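Local atomic coordinates of amidohydrolase (Staphylococcus aureus, PDB entry 3NUR), a protein that probably hydrolyses carbon–nitrogen bonds, most likely of amides, as a metal-dependent member of the amidohydrolase superfamily with a TIM-barrel fold. Residues L301-E305 with V306-R310; L332-T335 with D336-E340; I342-T345 with N346-L350. All coordinates share one frame; numbering follows the deposited sequence. Where two conformers were deposited one is given.

Interaction 1 of 3, residues L301-E305 with V306-R310; sequences LVKKE and VGIDR
V302 and K303 meet V306 and G307 where helix 296-306 ends, a helix C-terminus closed by a glycine with positive phi, in the periphery of the TIM barrel. The evidence is first of all in the backbone. V306 N donates to V302 O over 2.9 Å, with an N-H...O angle of 174°, and the donor stands almost in line with the carbonyl, so the i to i+4 pattern still holds at V306. One residue on, the bond from G307 N to K303 O measures 3.0 Å but is bent to 120° and therefore weak. G307 has by then left helical geometry, and its CA approaches the same K303 O at 3.1 Å in a CA-H...O contact. One carbonyl at the helix end is thus met by both an N-H and a C-H of the glycine.

Two apolar contacts accompany these bonds. The side chains of V302 and V306 run side by side in the same direction, both reaching I288, so this side of the helix end packs on strand 286-288. With chi1 of V306 at -58°, its CG2 sits between backbone N and carbonyl carbon, facing back along the helix. Elsewhere, CG of the extended K303 chain lies 4.3 Å from CD1 of I308, which itself packs on helix 336-351. R310, past the turn, bonds to F286 O and N248 OD1 and makes a cation-pi contact with Y287. Between the two valines, the closest carbons are V302 CG1 and V306 CG2, 3.9 Å apart.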
ATOM      1  N   LEU A 301      -4.160  15.955 -10.810  1.00 10.02           N
ATOM      2  CA  LEU A 301      -3.135  16.510  -9.914  1.00 10.36           C
ATOM      3  C   LEU A 301      -1.913  15.588  -9.834  1.00 11.55           C
ATOM      4  O   LEU A 301      -0.774  16.043  -9.964  1.00 11.27           O
ATOM      5  CB  LEU A 301      -3.736  16.712  -8.510  1.00 11.33           C
ATOM      6  CG  LEU A 301      -2.747  17.186  -7.415  1.00 18.04           C
ATOM      7  CD1 LEU A 301      -2.445  18.664  -7.564  1.00 17.89           C
ATOM      8  CD2 LEU A 301      -3.315  16.920  -6.029  1.00 20.90           C
ATOM      9  N   VAL A 302      -2.161  14.288  -9.635  1.00  6.61           N
ATOM     10  CA  VAL A 302      -1.113  13.275  -9.482  1.00  7.21           C
ATOM     11  C   VAL A 302      -0.307  13.175 -10.778  1.00 11.13           C
ATOM     12  O   VAL A 302       0.922  13.173 -10.724  1.00 12.57           O
ATOM     13  CB  VAL A 302      -1.735  11.922  -9.017  1.00 10.63           C
ATOM     14  CG1 VAL A 302      -0.762  10.749  -9.188  1.00 10.78           C
ATOM     15  CG2 VAL A 302      -2.231  12.014  -7.566  1.00 10.36           C
ATOM     16  N   LYS A 303      -0.982  13.166 -11.940  1.00  8.36           N
ATOM     17  CA  LYS A 303      -0.260  13.125 -13.222  1.00  8.74           C
ATOM     18  C   LYS A 303       0.692  14.332 -13.371  1.00 12.35           C
ATOM     19  O   LYS A 303       1.814  14.162 -13.847  1.00 12.28           O
ATOM     20  CB  LYS A 303      -1.254  13.071 -14.397  1.00 11.99           C
ATOM     21  CG  LYS A 303      -0.609  12.795 -15.755  1.00 20.28           C
ATOM     22  CD  LYS A 303      -1.594  13.075 -16.883  1.00 34.14           C
ATOM     23  CE  LYS A 303      -0.963  13.008 -18.255  1.00 42.76           C
ATOM     24  NZ  LYS A 303      -1.936  13.353 -19.330  1.00 48.13           N
ATOM     25  N   LYS A 304       0.257  15.547 -12.983  1.00 10.48           N
ATOM     26  CA  LYS A 304       1.112  16.739 -13.120  1.00 11.53           C
ATOM     27  C   LYS A 304       2.284  16.736 -12.136  1.00 17.62           C
ATOM     28  O   LYS A 304       3.354  17.240 -12.457  1.00 17.47           O
ATOM     29  CB  LYS A 304       0.281  18.029 -12.887  1.00 12.79           C
ATOM     30  CG  LYS A 304      -0.766  18.308 -13.943  1.00 21.72           C
ATOM     31  CD  LYS A 304      -1.893  19.189 -13.375  1.00 28.80           C
ATOM     32  CE  LYS A 304      -3.040  19.323 -14.350  1.00 33.68           C
ATOM     33  NZ  LYS A 304      -4.274  19.828 -13.692  1.00 33.09           N
ATOM     34  N   GLU A 305       2.070  16.180 -10.932  1.00 13.79           N
ATOM     35  CA  GLU A 305       3.057  16.165  -9.851  1.00 12.91           C
ATOM     36  C   GLU A 305       4.120  15.085  -9.962  1.00 17.40           C
ATOM     37  O   GLU A 305       5.301  15.395  -9.807  1.00 16.13           O
ATOM     38  CB  GLU A 305       2.362  16.073  -8.477  1.00 13.84           C
ATOM     39  CG  GLU A 305       1.579  17.322  -8.098  1.00 14.47           C
ATOM     40  CD  GLU A 305       2.386  18.602  -8.024  1.00 21.81           C
ATOM     41  OE1 GLU A 305       3.608  18.532  -7.751  1.00 18.05           O
ATOM     42  OE2 GLU A 305       1.790  19.683  -8.236  1.00 14.80           O
ATOM     43  N   VAL A 306       3.712  13.823 -10.202  1.00 12.92           N
ATOM     44  CA  VAL A 306       4.665  12.701 -10.286  1.00 12.57           C
ATOM     45  C   VAL A 306       4.841  12.131 -11.683  1.00 16.05           C
ATOM     46  O   VAL A 306       5.818  11.428 -11.932  1.00 16.57           O
ATOM     47  CB  VAL A 306       4.414  11.578  -9.235  1.00 16.44           C
ATOM     48  CG1 VAL A 306       4.477  12.127  -7.815  1.00 16.66           C
ATOM     49  CG2 VAL A 306       3.097  10.845  -9.481  1.00 16.40           C
ATOM     50  N   GLY A 307       3.859  12.346 -12.546  1.00 12.75           N
ATOM     51  CA  GLY A 307       3.922  11.834 -13.908  1.00 11.88           C
ATOM     52  C   GLY A 307       3.307  10.464 -14.063  1.00 13.77           C
ATOM     53  O   GLY A 307       3.138   9.718 -13.086  1.00 10.82           O
ATOM     54  N   ILE A 308       2.972  10.134 -15.311  1.00 13.14           N
ATOM     55  CA  ILE A 308       2.337   8.871 -15.673  1.00 14.20           C
ATOM     56  C   ILE A 308       3.144   7.624 -15.306  1.00 12.99           C
ATOM     57  O   ILE A 308       2.539   6.615 -14.980  1.00 10.40           O
ATOM     58  CB  ILE A 308       1.945   8.881 -17.184  1.00 19.52           C
ATOM     59  CG1 ILE A 308       0.778   7.952 -17.463  1.00 22.05           C
ATOM     60  CG2 ILE A 308       3.130   8.625 -18.118  1.00 23.36           C
ATOM     61  CD1 ILE A 308      -0.590   8.716 -17.257  1.00 37.32           C
ATOM     62  N   ASP A 309       4.491   7.699 -15.337  1.00 10.55           N
ATOM     63  CA  ASP A 309       5.338   6.535 -15.074  1.00 10.83           C
ATOM     64  C   ASP A 309       5.250   6.044 -13.632  1.00 12.17           C
ATOM     65  O   ASP A 309       5.747   4.962 -13.334  1.00 11.41           O
ATOM     66  CB  ASP A 309       6.808   6.850 -15.418  1.00 13.47           C
ATOM     67  CG  ASP A 309       7.102   7.045 -16.900  1.00 26.95           C
ATOM     68  OD1 ASP A 309       6.597   6.245 -17.717  1.00 25.91           O
ATOM     69  OD2 ASP A 309       7.914   7.939 -17.229  1.00 37.57           O
ATOM     70  N   ARG A 310       4.682   6.864 -12.741  1.00  9.24           N
ATOM     71  CA  ARG A 310       4.639   6.569 -11.306  1.00  9.04           C
ATOM     72  C   ARG A 310       3.249   6.201 -10.814  1.00 11.32           C
ATOM     73  O   ARG A 310       3.050   6.041  -9.605  1.00 12.06           O
ATOM     74  CB  ARG A 310       5.220   7.775 -10.503  1.00  8.50           C
ATOM     75  CG  ARG A 310       6.631   8.236 -10.936  1.00 14.47           C
ATOM     76  CD  ARG A 310       7.690   7.135 -11.016  1.00  8.39           C
ATOM     77  NE  ARG A 310       7.948   6.553  -9.699  1.00 12.34           N
ATOM     78  CZ  ARG A 310       8.996   5.783  -9.417  1.00 21.77           C
ATOM     79  NH1 ARG A 310       9.887   5.492 -10.359  1.00 17.88           N
ATOM     80  NH2 ARG A 310       9.163   5.302  -8.191  1.00 12.18           N
TER

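Interaction 2 of 3, residues L332-T335 with D336-E340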
ATOM      1  N   LEU A 332     -10.205   9.865 -19.115  1.00 15.99           N
ATOM      2  CA  LEU A 332      -9.232  10.826 -18.601  1.00 14.83           C
ATOM      3  C   LEU A 332      -8.452  11.605 -19.655  1.00 19.06           C
ATOM      4  O   LEU A 332      -7.517  12.338 -19.301  1.00 18.29           O
ATOM      5  CB  LEU A 332      -8.275  10.116 -17.634  1.00 14.32           C
ATOM      6  CG  LEU A 332      -8.898   9.360 -16.438  1.00 18.20           C
ATOM      7  CD1 LEU A 332      -7.865   8.477 -15.788  1.00 17.57           C
ATOM      8  CD2 LEU A 332      -9.480  10.328 -15.391  1.00 20.75           C
ATOM      9  N   GLY A 333      -8.824  11.437 -20.924  1.00 15.92           N
ATOM     10  CA  GLY A 333      -8.138  12.073 -22.048  1.00 15.90           C
ATOM     11  C   GLY A 333      -6.704  11.608 -22.241  1.00 19.14           C
ATOM     12  O   GLY A 333      -5.851  12.385 -22.665  1.00 20.02           O
ATOM     13  N   LEU A 334      -6.421  10.332 -21.926  1.00 13.21           N
ATOM     14  CA  LEU A 334      -5.079   9.774 -22.013  1.00 12.24           C
ATOM     15  C   LEU A 334      -4.776   9.188 -23.396  1.00 15.23           C
ATOM     16  O   LEU A 334      -5.682   8.701 -24.078  1.00 15.42           O
ATOM     17  CB  LEU A 334      -4.919   8.640 -20.976  1.00 12.23           C
ATOM     18  CG  LEU A 334      -5.068   9.000 -19.484  1.00 16.94           C
ATOM     19  CD1 LEU A 334      -5.160   7.721 -18.648  1.00 17.29           C
ATOM     20  CD2 LEU A 334      -3.917   9.878 -19.020  1.00 20.28           C
ATOM     21  N   THR A 335      -3.495   9.145 -23.755  1.00 11.58           N
ATOM     22  CA  THR A 335      -3.041   8.443 -24.971  1.00 10.74           C
ATOM     23  C   THR A 335      -3.119   6.930 -24.634  1.00 13.96           C
ATOM     24  O   THR A 335      -3.179   6.560 -23.454  1.00 12.33           O
ATOM     25  CB  THR A 335      -1.572   8.794 -25.290  1.00 16.68           C
ATOM     26  OG1 THR A 335      -0.736   8.361 -24.207  1.00 12.90           O
ATOM     27  CG2 THR A 335      -1.362  10.281 -25.577  1.00 16.73           C
ATOM     28  N   ASP A 336      -3.078   6.071 -25.654  1.00 12.28           N
ATOM     29  CA  ASP A 336      -3.048   4.614 -25.473  1.00 11.83           C
ATOM     30  C   ASP A 336      -1.796   4.213 -24.698  1.00 14.77           C
ATOM     31  O   ASP A 336      -1.885   3.348 -23.835  1.00 15.24           O
ATOM     32  CB  ASP A 336      -3.092   3.894 -26.835  1.00 13.03           C
ATOM     33  CG  ASP A 336      -4.468   3.905 -27.495  1.00 22.96           C
ATOM     34  OD1 ASP A 336      -5.426   4.416 -26.872  1.00 21.50           O
ATOM     35  OD2 ASP A 336      -4.591   3.376 -28.621  1.00 22.85           O
ATOM     36  N   GLU A 337      -0.649   4.880 -24.953  1.00 11.78           N
ATOM     37  CA  GLU A 337       0.601   4.634 -24.241  1.00 10.73           C
ATOM     38  C   GLU A 337       0.380   4.855 -22.718  1.00 13.43           C
ATOM     39  O   GLU A 337       0.756   4.006 -21.916  1.00 13.16           O
ATOM     40  CB  GLU A 337       1.714   5.577 -24.755  1.00 11.89           C
ATOM     41  CG  GLU A 337       3.072   5.252 -24.149  1.00 18.35           C
ATOM     42  CD  GLU A 337       4.167   6.306 -24.193  1.00 28.38           C
ATOM     43  OE1 GLU A 337       3.873   7.494 -24.458  1.00 24.70           O
ATOM     44  OE2 GLU A 337       5.327   5.944 -23.889  1.00 25.11           O
ATOM     45  N   GLU A 338      -0.218   5.990 -22.344  1.00 11.30           N
ATOM     46  CA  GLU A 338      -0.480   6.334 -20.946  1.00 10.58           C
ATOM     47  C   GLU A 338      -1.416   5.330 -20.288  1.00 13.94           C
ATOM     48  O   GLU A 338      -1.149   4.930 -19.154  1.00 12.64           O
ATOM     49  CB  GLU A 338      -1.061   7.740 -20.829  1.00 11.89           C
ATOM     50  CG  GLU A 338      -0.036   8.836 -21.058  1.00 18.62           C
ATOM     51  CD  GLU A 338      -0.619  10.214 -21.296  1.00 34.52           C
ATOM     52  OE1 GLU A 338      -1.793  10.310 -21.723  1.00 16.06           O
ATOM     53  OE2 GLU A 338       0.123  11.203 -21.102  1.00 36.82           O
ATOM     54  N   LYS A 339      -2.510   4.924 -20.986  1.00 11.54           N
ATOM     55  CA  LYS A 339      -3.464   3.941 -20.470  1.00 12.27           C
ATOM     56  C   LYS A 339      -2.741   2.625 -20.221  1.00 15.31           C
ATOM     57  O   LYS A 339      -2.937   2.020 -19.166  1.00 14.27           O
ATOM     58  CB  LYS A 339      -4.582   3.679 -21.488  1.00 14.78           C
ATOM     59  CG  LYS A 339      -5.566   4.803 -21.671  1.00 23.44           C
ATOM     60  CD  LYS A 339      -6.687   4.300 -22.562  1.00 27.23           C
ATOM     61  CE  LYS A 339      -7.379   5.424 -23.258  1.00 36.14           C
ATOM     62  NZ  LYS A 339      -8.563   4.947 -24.009  1.00 36.94           N
ATOM     63  N   GLU A 340      -1.906   2.188 -21.186  1.00 12.34           N
ATOM     64  CA  GLU A 340      -1.126   0.930 -21.056  1.00 12.68           C
ATOM     65  C   GLU A 340      -0.203   0.949 -19.828  1.00 14.90           C
ATOM     66  O   GLU A 340      -0.144  -0.044 -19.087  1.00 13.90           O
ATOM     67  CB  GLU A 340      -0.312   0.646 -22.329  1.00 14.92           C
ATOM     68  CG  GLU A 340      -1.144   0.209 -23.524  1.00 31.08           C
ATOM     69  CD  GLU A 340      -0.350   0.013 -24.807  1.00 67.49           C
ATOM     70  OE1 GLU A 340       0.781  -0.524 -24.736  1.00 71.97           O
ATOM     71  OE2 GLU A 340      -0.867   0.377 -25.889  1.00 63.18           O
TER
HETATM   72  O   HOH W   1      -2.632  12.774 -22.046  1.00 31.69           O
HETATM   73  O   HOH W   2      -6.435   6.786 -26.071  1.00 24.41           O
HETATM   74  O   HOH W   3       1.960   9.326 -24.165  1.00 17.34           O
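A chi1 of 62° at T335 sets OG1 between its own backbone N and carbonyl carbon, facing the first turn of helix 336-351, while E338, with CG anti to its carbonyl carbon (chi1 -74°) and the chain extended beyond, reaches back to the T335 backbone. The result is a capping box. E338 N donates to T335 OG1 at 3.1 Å, and in return T335 N donates to E338 OE1 at 2.9 Å, meeting that oxygen on its anti side and 29° out of the carboxylate plane. The two side chains cross, each bonded to the other residue's backbone N-H. K339 N to T335 O, 3.0 Å, adds the first i to i+4 bond of the helix.

L334 also crosses E338, its CD2 3.5 Å from E338 OE1, and touches F299 and K303 of helix 296-306. The aliphatic part of K339 runs past L334, with CG 4.0 Å from L334 CB, before its amine forms a salt bridge with D330.

Three waters add further bonds. One molecule donates to E338 OE1 at 2.6 Å, another joins L334 O to D336 OD1, and a third lies between T335 OG1 and E337 OE1. With three acidic residues in its first turn, this helix start carries negative charge that probably interacts favourably with the helix dipole, while E338 OE1, gripped by a backbone N-H and a water, is fixed in its capping role.

Interaction 3 of 3, residues I342-T345 with N346-L350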
ATOM      1  N   ILE A 342      -0.447   2.837 -16.941  1.00  9.97           N
ATOM      2  CA  ILE A 342      -1.229   2.769 -15.701  1.00 10.18           C
ATOM      3  C   ILE A 342      -1.872   1.400 -15.526  1.00 11.38           C
ATOM      4  O   ILE A 342      -1.839   0.861 -14.418  1.00 10.35           O
ATOM      5  CB  ILE A 342      -2.311   3.890 -15.648  1.00 14.27           C
ATOM      6  CG1 ILE A 342      -1.674   5.283 -15.694  1.00 15.60           C
ATOM      7  CG2 ILE A 342      -3.227   3.726 -14.395  1.00 14.47           C
ATOM      8  CD1 ILE A 342      -2.775   6.375 -16.056  1.00 22.16           C
ATOM      9  N   SER A 343      -2.461   0.847 -16.605  1.00  8.35           N
ATOM     10  CA  SER A 343      -3.153  -0.433 -16.524  0.50  8.83           C
ATOM     11  C   SER A 343      -2.221  -1.599 -16.190  1.00 13.06           C
ATOM     12  O   SER A 343      -2.537  -2.392 -15.288  1.00 12.11           O
ATOM     13  CB  SER A 343      -3.918  -0.711 -17.817  0.50 11.42           C
ATOM     14  OG  SER A 343      -4.893  -1.726 -17.651  0.50 11.57           O
ATOM     15  N   TYR A 344      -1.097  -1.720 -16.917  1.00 12.12           N
ATOM     16  CA  TYR A 344      -0.228  -2.892 -16.756  1.00 13.15           C
ATOM     17  C   TYR A 344       1.280  -2.673 -16.793  1.00 14.86           C
ATOM     18  O   TYR A 344       1.992  -3.354 -16.048  1.00 12.59           O
ATOM     19  CB  TYR A 344      -0.617  -3.847 -17.925  1.00 17.37           C
ATOM     20  CG  TYR A 344      -0.174  -5.290 -17.822  1.00 24.57           C
ATOM     21  CD1 TYR A 344      -1.067  -6.286 -17.428  1.00 27.93           C
ATOM     22  CD2 TYR A 344       1.093  -5.685 -18.246  1.00 26.20           C
ATOM     23  CE1 TYR A 344      -0.676  -7.627 -17.360  1.00 30.92           C
ATOM     24  CE2 TYR A 344       1.501  -7.020 -18.167  1.00 27.65           C
ATOM     25  CZ  TYR A 344       0.612  -7.987 -17.722  1.00 38.54           C
ATOM     26  OH  TYR A 344       1.000  -9.303 -17.633  1.00 41.56           O
ATOM     27  N   THR A 345       1.786  -1.844 -17.720  1.00 11.13           N
ATOM     28  CA  THR A 345       3.237  -1.759 -17.928  1.00 11.47           C
ATOM     29  C   THR A 345       4.055  -1.207 -16.788  1.00 13.16           C
ATOM     30  O   THR A 345       5.124  -1.754 -16.523  1.00 13.04           O
ATOM     31  CB  THR A 345       3.658  -1.243 -19.316  1.00 17.45           C
ATOM     32  OG1 THR A 345       3.544   0.170 -19.362  1.00 21.08           O
ATOM     33  CG2 THR A 345       2.926  -1.920 -20.479  1.00 14.44           C
ATOM     34  N   ASN A 346       3.592  -0.129 -16.109  1.00  9.19           N
ATOM     35  CA  ASN A 346       4.370   0.375 -14.960  1.00  8.56           C
ATOM     36  C   ASN A 346       4.518  -0.750 -13.910  1.00 11.71           C
ATOM     37  O   ASN A 346       5.614  -0.972 -13.407  1.00 11.49           O
ATOM     38  CB  ASN A 346       3.700   1.584 -14.305  1.00  9.64           C
ATOM     39  CG  ASN A 346       3.688   2.848 -15.120  1.00 18.19           C
ATOM     40  OD1 ASN A 346       4.496   3.048 -16.044  1.00 11.67           O
ATOM     41  ND2 ASN A 346       2.776   3.752 -14.752  1.00 10.71           N
ATOM     42  N   GLY A 347       3.411  -1.439 -13.625  1.00  9.53           N
ATOM     43  CA  GLY A 347       3.343  -2.503 -12.627  1.00  9.94           C
ATOM     44  C   GLY A 347       4.105  -3.757 -12.998  1.00 13.45           C
ATOM     45  O   GLY A 347       4.788  -4.331 -12.147  1.00 11.39           O
ATOM     46  N   ALA A 348       4.025  -4.171 -14.290  1.00 11.57           N
ATOM     47  CA  ALA A 348       4.742  -5.363 -14.776  1.00 11.77           C
ATOM     48  C   ALA A 348       6.268  -5.142 -14.646  1.00 16.76           C
ATOM     49  O   ALA A 348       6.989  -6.056 -14.226  1.00 17.76           O
ATOM     50  CB  ALA A 348       4.370  -5.628 -16.229  1.00 12.72           C
ATOM     51  N   LYS A 349       6.741  -3.908 -14.912  1.00 14.32           N
ATOM     52  CA  LYS A 349       8.169  -3.576 -14.768  1.00 14.50           C
ATOM     53  C   LYS A 349       8.584  -3.644 -13.292  1.00 18.24           C
ATOM     54  O   LYS A 349       9.591  -4.276 -12.948  1.00 16.61           O
ATOM     55  CB  LYS A 349       8.492  -2.208 -15.379  1.00 18.17           C
ATOM     56  CG  LYS A 349       8.499  -2.251 -16.900  1.00 32.42           C
ATOM     57  CD  LYS A 349       8.741  -0.893 -17.543  1.00 42.04           C
ATOM     58  CE  LYS A 349       8.390  -0.897 -19.023  1.00 52.41           C
ATOM     59  NZ  LYS A 349       9.136  -1.932 -19.793  1.00 59.84           N
ATOM     60  N   LEU A 350       7.769  -3.038 -12.422  1.00 13.86           N
ATOM     61  CA  LEU A 350       8.014  -3.002 -10.978  1.00 13.82           C
ATOM     62  C   LEU A 350       8.073  -4.414 -10.353  1.00 18.08           C
ATOM     63  O   LEU A 350       8.950  -4.683  -9.524  1.00 18.68           O
ATOM     64  CB  LEU A 350       6.897  -2.178 -10.303  1.00 13.55           C
ATOM     65  CG  LEU A 350       7.004  -1.981  -8.771  1.00 16.88           C
ATOM     66  CD1 LEU A 350       8.331  -1.328  -8.386  1.00 16.49           C
ATOM     67  CD2 LEU A 350       5.841  -1.146  -8.259  1.00 16.47           C
TER
HETATM   68  O   HOH W   4       0.871  -0.667 -14.325  1.00  9.05           O
HETATM   69  O   HOH W   5       5.989   1.241 -18.117  1.00 40.33           O
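Y344 and T345 contact A348 and K349 along a single helix, 336-351, the last helix of the modelled chain, which packs beside strand 24-31 at the start of the barrel. Two i to i+4 bonds carry the backbone: A348 N to Y344 O at 2.8 Å, and K349 N to T345 O at 3.1 Å, the latter with its donor tilted 30° from the carbonyl plane. The acceptors lie in a wider pi-type turn at 342-345. I342 O and G347 N are bridged by a water that accepts from G347 N at 2.7 Å and probably donates to I342 O.

CG of Y344 swings anti to the backbone N (chi1 -164°), carrying the ring along the helix to A348. The methyl CB approaches the ring obliquely, 3.7 Å from CE2, and both residues also touch I25. On another side of the helix, a second water links T345 OG1, at 2.9 Å, to N346 OD1, to which it donates. The amide nitrogen of N346 instead donates to I311 O in the loop that follows helix 296-306, so both ends of this buried carboxamide are engaged and its flip state is well defined. S343 OG bonds to K23 O, and the S343 backbone pairs with I25. Such a C-terminal helix, laid against the first strand and bonded to the loop after helix 296-306, fits the closure of an amidohydrolase-type TIM barrel.

The three contacts follow in series, centres 13 to 14 Å apart, joined by I308 of interaction 1. Its CD1 lies 3.7 Å from E338 CB and 3.9 Å from L334 CD2 of interaction 2, and 3.4 Å from I342 CD1 of interaction 3. Polar ties are a long, weak ion pair, K303 NZ to E338 OE2 (3.5 Å), and a probable hydrogen bond, N346 ND2 to I308 O (2.9 Å). In helix 336-351, shared by interactions 2 and 3, T345 N lies 3.0 Å from E340 O, a probable i to i+5 bond fitting the wider turn. No segment holds a calcium ligand; of these, E28 and H30 lie on strand 24-31, which interaction 3 touches at S24 and I25.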